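Local coordinates for protein pyrrolidone-carboxylate peptidase (Deinococcus radiodurans R1, PDB 5Z48) that removes an N-terminal pyroglutamyl group from polypeptides, acting as a cysteine peptidase of the C15 family that works as a homotetramer, at residues Gly168-Leu180 with Leu189-Val201. Numbering follows the deposited sequence.
Sequences GFLHVPANAAVAL and LPYLPQSEITRAV. With PCA (pyroglutamic acid), chain I.
N175 ND2 is held by two acceptors, Q194 OE1 at 2.9 Å and D19 OD2, and so ties the loop after strand 167-172 of this α/β fold to the start of helix 194-211. The other arm of the same amide, OD1, takes the backbone N of V178 at 3.0 Å, an N-cap bond that starts helix 176-180. The bond to Q194 lies in the carbonyl plane of Q194 with an N-H...O angle of 160°, although the two amide planes stand 90° apart. CG of N175 sits between backbone N and carbonyl carbon (chi1 62°), which turns OD1 back over the helix start. With an alanine here, the V178 N-H would probably lose its cap and Q194 OE1 its donor. Strand 168-172 runs nearly antiparallel to helix 194-201, axes 10.0 Å apart. V172 and I197 cross at about a right angle, CB to CG2 3.7 Å, and L170 CD1 lies against V201. From the same strand H171, by similarity an active-site residue, in the conformer described here donates NE2-H to pyroglutamate OXT at 2.9 Å, with F169 CE1 over one ring face. Past the strand, L192 N bonds A174 O at 2.9 Å. Y191 packs its CB 3.8 Å from A179 CB, and its OH bonds E196 of the second subunit. Water 1 joins the backbones here, accepting from A174 N and donating to P190 O at 2.6 Å.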
ATOM      1  N   GLY B 168     -11.307  12.491  22.829  1.00 10.13           N
ATOM      2  CA  GLY B 168     -11.074  11.807  21.582  1.00 11.29           C
ATOM      3  C   GLY B 168      -9.921  10.837  21.631  1.00  9.58           C
ATOM      4  O   GLY B 168      -9.412  10.489  22.712  1.00 10.43           O
ATOM      5  N   PHE B 169      -9.568  10.338  20.434  1.00  9.24           N
ATOM      6  CA  PHE B 169      -8.570   9.304  20.261  1.00 10.07           C
ATOM      7  C   PHE B 169      -7.495   9.727  19.274  1.00  9.22           C
ATOM      8  O   PHE B 169      -7.779  10.284  18.213  1.00 10.21           O
ATOM      9  CB  PHE B 169      -9.185   7.963  19.793  1.00  9.47           C
ATOM     10  CG  PHE B 169      -8.326   6.787  20.200  1.00  8.53           C
ATOM     11  CD1 PHE B 169      -7.173   6.416  19.430  1.00  9.57           C
ATOM     12  CD2 PHE B 169      -8.581   6.097  21.380  1.00 10.73           C
ATOM     13  CE1 PHE B 169      -6.377   5.401  19.855  1.00 11.82           C
ATOM     14  CE2 PHE B 169      -7.760   5.100  21.822  1.00 10.04           C
ATOM     15  CZ  PHE B 169      -6.631   4.759  21.076  1.00 10.63           C
ATOM     16  N   LEU B 170      -6.249   9.419  19.639  1.00  9.15           N
ATOM     17  CA  LEU B 170      -5.065   9.723  18.833  1.00  8.26           C
ATOM     18  C   LEU B 170      -4.327   8.396  18.579  1.00  9.25           C
ATOM     19  O   LEU B 170      -3.786   7.782  19.508  1.00  9.93           O
ATOM     20  CB  LEU B 170      -4.206  10.763  19.599  1.00  8.18           C
ATOM     21  CG  LEU B 170      -3.051  11.434  18.879  1.00 13.95           C
ATOM     22  CD1 LEU B 170      -2.408  12.489  19.749  1.00 12.25           C
ATOM     23  CD2 LEU B 170      -2.014  10.493  18.418  1.00 17.05           C
ATOM     24  N   HIS B 171      -4.336   7.932  17.312  1.00  9.43           N
ATOM     25  CA  HIS B 171      -3.607   6.724  16.915  0.82  9.53           C
ATOM     26  C   HIS B 171      -2.215   7.115  16.447  1.00  9.00           C
ATOM     27  O   HIS B 171      -2.056   8.084  15.699  1.00  9.78           O
ATOM     28  CB  HIS B 171      -4.339   6.007  15.777  0.82  9.52           C
ATOM     29  CG  HIS B 171      -5.174   4.828  16.209  0.82  9.98           C
ATOM     30  ND1 HIS B 171      -6.518   4.712  15.905  0.82 10.99           N
ATOM     31  CD2 HIS B 171      -4.843   3.715  16.909  0.82  9.90           C
ATOM     32  CE1 HIS B 171      -6.970   3.563  16.387  0.82 13.24           C
ATOM     33  NE2 HIS B 171      -5.976   2.936  16.996  0.82 11.91           N
ATOM     34  N   VAL B 172      -1.205   6.339  16.887  1.00  9.13           N
ATOM     35  CA  VAL B 172       0.174   6.661  16.530  1.00  8.94           C
ATOM     36  C   VAL B 172       0.782   5.535  15.707  1.00  9.11           C
ATOM     37  O   VAL B 172       0.428   4.364  15.887  1.00 10.55           O
ATOM     38  CB  VAL B 172       1.035   6.954  17.782  1.00 11.52           C
ATOM     39  CG1 VAL B 172       0.376   8.062  18.648  1.00 13.78           C
ATOM     40  CG2 VAL B 172       1.293   5.691  18.628  1.00 11.50           C
ATOM     41  N   PRO B 173       1.723   5.837  14.821  1.00 10.04           N
ATOM     42  CA  PRO B 173       2.435   4.770  14.099  1.00 10.88           C
ATOM     43  C   PRO B 173       3.264   3.878  15.011  1.00 11.34           C
ATOM     44  O   PRO B 173       3.542   4.196  16.171  1.00 11.19           O
ATOM     45  CB  PRO B 173       3.390   5.560  13.168  1.00 11.14           C
ATOM     46  CG  PRO B 173       2.654   6.855  12.893  1.00 11.93           C
ATOM     47  CD  PRO B 173       2.030   7.190  14.292  1.00 10.91           C
ATOM     48  N   ALA B 174       3.773   2.792  14.410  1.00 10.61           N
ATOM     49  CA  ALA B 174       4.826   2.000  15.036  1.00 10.39           C
ATOM     50  C   ALA B 174       6.001   2.899  15.408  1.00 11.32           C
ATOM     51  O   ALA B 174       6.298   3.853  14.696  1.00 11.03           O
ATOM     52  CB  ALA B 174       5.315   0.928  14.045  1.00 11.35           C
ATOM     53  N   ASN B 175       6.667   2.594  16.529  1.00 10.78           N
ATOM     54  CA  ASN B 175       7.991   3.147  16.754  1.00 11.48           C
ATOM     55  C   ASN B 175       9.038   2.162  16.229  1.00 13.22           C
ATOM     56  O   ASN B 175       8.701   1.152  15.593  1.00 11.63           O
ATOM     57  CB  ASN B 175       8.180   3.489  18.232  1.00 10.31           C
ATOM     58  CG  ASN B 175       8.089   2.247  19.150  1.00 13.43           C
ATOM     59  OD1 ASN B 175       8.075   1.103  18.699  1.00 12.10           O
ATOM     60  ND2 ASN B 175       8.018   2.492  20.472  1.00 13.96           N
ATOM     61  N   ALA B 176      10.337   2.437  16.474  1.00 11.78           N
ATOM     62  CA  ALA B 176      11.366   1.549  15.938  1.00 12.44           C
ATOM     63  C   ALA B 176      11.227   0.138  16.496  1.00 14.00           C
ATOM     64  O   ALA B 176      11.406  -0.845  15.759  1.00 13.99           O
ATOM     65  CB  ALA B 176      12.768   2.096  16.239  1.00 13.08           C
ATOM     66  N   ALA B 177      10.929   0.011  17.804  1.00 11.70           N
ATOM     67  CA  ALA B 177      10.857  -1.313  18.412  1.00 14.64           C
ATOM     68  C   ALA B 177       9.789  -2.163  17.747  1.00 14.79           C
ATOM     69  O   ALA B 177      10.010  -3.364  17.491  1.00 14.38           O
ATOM     70  CB  ALA B 177      10.605  -1.186  19.918  1.00 16.80           C
ATOM     71  N   VAL B 178       8.631  -1.553  17.462  1.00 11.81           N
ATOM     72  CA  VAL B 178       7.549  -2.257  16.781  1.00 11.17           C
ATOM     73  C   VAL B 178       7.985  -2.662  15.379  1.00 12.78           C
ATOM     74  O   VAL B 178       7.780  -3.807  14.953  1.00 13.27           O
ATOM     75  CB  VAL B 178       6.263  -1.399  16.758  1.00 13.32           C
ATOM     76  CG1 VAL B 178       5.197  -2.037  15.870  1.00 12.52           C
ATOM     77  CG2 VAL B 178       5.696  -1.261  18.173  1.00 16.25           C
ATOM     78  N   ALA B 179       8.623  -1.740  14.645  1.00 12.27           N
ATOM     79  CA  ALA B 179       9.008  -2.051  13.266  1.00 14.44           C
ATOM     80  C   ALA B 179      10.102  -3.122  13.210  1.00 13.82           C
ATOM     81  O   ALA B 179      10.133  -3.943  12.280  1.00 13.86           O
ATOM     82  CB  ALA B 179       9.469  -0.760  12.550  1.00 12.54           C
ATOM     83  N   LEU B 180      11.037  -3.126  14.185  1.00 13.11           N
ATOM     84  CA  LEU B 180      12.149  -4.085  14.195  1.00 14.77           C
ATOM     85  C   LEU B 180      11.704  -5.533  14.443  1.00 16.20           C
ATOM     86  O   LEU B 180      12.425  -6.472  14.066  1.00 19.32           O
ATOM     87  CB  LEU B 180      13.175  -3.698  15.262  1.00 13.53           C
ATOM     88  CG  LEU B 180      13.966  -2.442  14.876  1.00 14.63           C
ATOM     89  CD1 LEU B 180      14.674  -1.871  16.129  1.00 16.37           C
ATOM     90  CD2 LEU B 180      15.010  -2.748  13.788  1.00 15.60           C
ATOM     91  N   LEU B 189       6.946  -2.000   8.120  1.00 13.84           N
ATOM     92  CA  LEU B 189       6.000  -1.013   8.632  1.00 14.09           C
ATOM     93  C   LEU B 189       6.555   0.396   8.478  1.00 13.02           C
ATOM     94  O   LEU B 189       7.727   0.633   8.798  1.00 13.36           O
ATOM     95  CB  LEU B 189       5.718  -1.241  10.123  1.00 15.21           C
ATOM     96  CG  LEU B 189       4.943  -2.512  10.495  1.00 15.65           C
ATOM     97  CD1 LEU B 189       4.915  -2.579  12.026  1.00 16.59           C
ATOM     98  CD2 LEU B 189       3.519  -2.452   9.881  1.00 19.08           C
ATOM     99  N   PRO B 190       5.760   1.375   8.064  1.00 12.96           N
ATOM    100  CA  PRO B 190       6.090   2.759   8.396  1.00 12.15           C
ATOM    101  C   PRO B 190       6.278   2.884   9.901  1.00 12.00           C
ATOM    102  O   PRO B 190       5.581   2.230  10.697  1.00 14.17           O
ATOM    103  CB  PRO B 190       4.867   3.558   7.920  1.00 13.54           C
ATOM    104  CG  PRO B 190       4.175   2.678   6.895  1.00 14.85           C
ATOM    105  CD  PRO B 190       4.431   1.262   7.440  1.00 13.93           C
ATOM    106  N   TYR B 191       7.203   3.755  10.314  1.00 11.80           N
ATOM    107  CA  TYR B 191       7.447   3.936  11.736  1.00 10.71           C
ATOM    108  C   TYR B 191       7.933   5.356  11.990  1.00 10.36           C
ATOM    109  O   TYR B 191       8.246   6.099  11.061  1.00 11.24           O
ATOM    110  CB  TYR B 191       8.481   2.917  12.262  1.00 10.56           C
ATOM    111  CG  TYR B 191       9.925   3.281  11.930  1.00 12.18           C
ATOM    112  CD1 TYR B 191      10.460   3.053  10.653  1.00 13.26           C
ATOM    113  CD2 TYR B 191      10.740   3.868  12.893  1.00 11.68           C
ATOM    114  CE1 TYR B 191      11.780   3.396  10.361  1.00 11.99           C
ATOM    115  CE2 TYR B 191      12.058   4.232  12.605  1.00 10.67           C
ATOM    116  CZ  TYR B 191      12.569   3.999  11.349  1.00 11.37           C
ATOM    117  OH  TYR B 191      13.867   4.374  11.105  1.00 11.73           O
ATOM    118  N   LEU B 192       7.952   5.745  13.259  1.00 10.75           N
ATOM    119  CA  LEU B 192       8.524   7.026  13.678  1.00 10.93           C
ATOM    120  C   LEU B 192       9.360   6.769  14.916  1.00 11.93           C
ATOM    121  O   LEU B 192       8.988   5.923  15.730  1.00 11.07           O
ATOM    122  CB  LEU B 192       7.448   8.070  14.030  1.00  9.96           C
ATOM    123  CG  LEU B 192       6.635   8.449  12.824  1.00 10.95           C
ATOM    124  CD1 LEU B 192       5.487   9.315  13.317  1.00 12.38           C
ATOM    125  CD2 LEU B 192       7.491   9.181  11.810  1.00 13.50           C
ATOM    126  N   PRO B 193      10.484   7.460  15.095  1.00 11.30           N
ATOM    127  CA  PRO B 193      11.180   7.341  16.380  1.00 10.34           C
ATOM    128  C   PRO B 193      10.234   7.710  17.506  1.00 11.87           C
ATOM    129  O   PRO B 193       9.372   8.588  17.355  1.00 12.01           O
ATOM    130  CB  PRO B 193      12.322   8.362  16.279  1.00 12.87           C
ATOM    131  CG  PRO B 193      12.542   8.498  14.737  1.00 14.17           C
ATOM    132  CD  PRO B 193      11.134   8.446  14.215  1.00 11.84           C
ATOM    133  N   GLN B 194      10.430   7.070  18.666  1.00 12.09           N
ATOM    134  CA  GLN B 194       9.532   7.344  19.782  1.00 10.57           C
ATOM    135  C   GLN B 194       9.495   8.836  20.132  1.00 11.52           C
ATOM    136  O   GLN B 194       8.443   9.360  20.514  1.00 11.97           O
ATOM    137  CB  GLN B 194       9.925   6.508  21.012  1.00 11.45           C
ATOM    138  CG  GLN B 194       8.990   6.763  22.193  1.00 13.86           C
ATOM    139  CD  GLN B 194       7.581   6.266  21.893  1.00 12.68           C
ATOM    140  OE1 GLN B 194       7.409   5.142  21.432  1.00 12.78           O
ATOM    141  NE2 GLN B 194       6.570   7.110  22.159  1.00 11.07           N
ATOM    142  N   SER B 195      10.635   9.540  20.017  1.00 13.03           N
ATOM    143  CA  SER B 195      10.627  10.955  20.400  1.00 12.76           C
ATOM    144  C   SER B 195       9.711  11.787  19.509  1.00 13.76           C
ATOM    145  O   SER B 195       9.116  12.754  19.983  1.00 13.67           O
ATOM    146  CB  SER B 195      12.033  11.537  20.369  1.00 16.18           C
ATOM    147  OG  SER B 195      12.699  11.362  19.118  1.00 16.56           O
ATOM    148  N   GLU B 196       9.575  11.422  18.237  1.00 12.55           N
ATOM    149  CA  GLU B 196       8.616  12.106  17.361  1.00  9.72           C
ATOM    150  C   GLU B 196       7.176  11.816  17.770  1.00 10.66           C
ATOM    151  O   GLU B 196       6.333  12.716  17.774  1.00 11.19           O
ATOM    152  CB  GLU B 196       8.901  11.676  15.920  1.00 12.52           C
ATOM    153  CG  GLU B 196       7.854  12.185  14.874  1.00 12.13           C
ATOM    154  CD  GLU B 196       8.030  13.637  14.471  1.00 14.58           C
ATOM    155  OE1 GLU B 196       8.834  14.374  15.118  1.00 14.21           O
ATOM    156  OE2 GLU B 196       7.439  14.065  13.430  1.00 13.41           O
ATOM    157  N   ILE B 197       6.875  10.554  18.098  1.00 10.45           N
ATOM    158  CA  ILE B 197       5.530  10.170  18.548  1.00  9.23           C
ATOM    159  C   ILE B 197       5.169  10.907  19.826  1.00 10.60           C
ATOM    160  O   ILE B 197       4.083  11.499  19.938  1.00 11.76           O
ATOM    161  CB  ILE B 197       5.450   8.645  18.727  1.00 10.80           C
ATOM    162  CG1 ILE B 197       5.614   7.952  17.370  1.00 12.37           C
ATOM    163  CG2 ILE B 197       4.119   8.241  19.371  1.00 12.03           C
ATOM    164  CD1 ILE B 197       5.815   6.410  17.471  1.00 13.01           C
ATOM    165  N   THR B 198       6.053  10.851  20.827  1.00 10.01           N
ATOM    166  CA  THR B 198       5.768  11.552  22.083  1.00 11.48           C
ATOM    167  C   THR B 198       5.541  13.043  21.847  1.00 10.62           C
ATOM    168  O   THR B 198       4.638  13.640  22.457  1.00 10.75           O
ATOM    169  CB  THR B 198       6.921  11.319  23.076  1.00 11.52           C
ATOM    170  OG1 THR B 198       6.979   9.924  23.381  1.00 12.71           O
ATOM    171  CG2 THR B 198       6.741  12.095  24.392  1.00 11.85           C
ATOM    172  N   ARG B 199       6.377  13.669  21.031  1.00 11.38           N
ATOM    173  CA  ARG B 199       6.196  15.082  20.721  1.00 10.86           C
ATOM    174  C   ARG B 199       4.840  15.332  20.069  1.00 10.90           C
ATOM    175  O   ARG B 199       4.180  16.337  20.372  1.00 12.43           O
ATOM    176  CB  ARG B 199       7.323  15.569  19.816  1.00 11.45           C
ATOM    177  CG  ARG B 199       7.319  17.097  19.677  1.00 13.30           C
ATOM    178  CD  ARG B 199       8.569  17.578  18.970  1.00 17.17           C
ATOM    179  NE  ARG B 199       8.697  17.055  17.598  1.00 18.12           N
ATOM    180  CZ  ARG B 199       8.342  17.738  16.498  1.00 19.73           C
ATOM    181  NH1 ARG B 199       7.848  18.979  16.579  1.00 16.24           N
ATOM    182  NH2 ARG B 199       8.521  17.209  15.287  1.00 19.66           N
ATOM    183  N   ALA B 200       4.388  14.428  19.181  1.00 10.57           N
ATOM    184  CA  ALA B 200       3.073  14.602  18.557  1.00  8.59           C
ATOM    185  C   ALA B 200       1.965  14.557  19.594  1.00 11.03           C
ATOM    186  O   ALA B 200       0.999  15.327  19.527  1.00 12.48           O
ATOM    187  CB  ALA B 200       2.851  13.522  17.474  1.00 10.55           C
ATOM    188  N   VAL B 201       2.068  13.636  20.549  1.00 11.35           N
ATOM    189  CA  VAL B 201       1.049  13.552  21.602  1.00 10.08           C
ATOM    190  C   VAL B 201       1.074  14.819  22.453  1.00 10.39           C
ATOM    191  O   VAL B 201       0.013  15.367  22.804  1.00  9.94           O
ATOM    192  CB  VAL B 201       1.270  12.274  22.439  1.00  9.25           C
ATOM    193  CG1 VAL B 201       0.279  12.179  23.598  1.00  9.81           C
ATOM    194  CG2 VAL B 201       1.117  11.057  21.523  1.00  9.50           C
TER
HETATM  195  N   PCA I 302      -3.949  -0.520  19.271  1.00 12.52           N
HETATM  196  CA  PCA I 302      -5.062  -1.461  19.202  1.00 16.03           C
HETATM  197  CB  PCA I 302      -5.377  -1.914  20.638  1.00 15.03           C
HETATM  198  CG  PCA I 302      -4.305  -1.332  21.560  1.00 13.13           C
HETATM  199  CD  PCA I 302      -3.514  -0.439  20.639  1.00 10.05           C
HETATM  200  OE  PCA I 302      -2.585   0.264  21.053  1.00 12.15           O
HETATM  201  C   PCA I 302      -6.248  -0.824  18.452  1.00 17.95           C
HETATM  202  O   PCA I 302      -7.427  -1.089  18.709  1.00 14.84           O
HETATM  203  OXT PCA I 302      -6.040   0.042  17.555  1.00 21.19           O
HETATM  204  O   HOH W   1       3.071   2.345  11.504  1.00 12.35           O
HETATM  205  O   HOH W   2      11.725   4.479  18.344  1.00 12.24           O
HETATM  206  O   HOH W   3       9.145  -3.359   9.746  1.00 14.07           O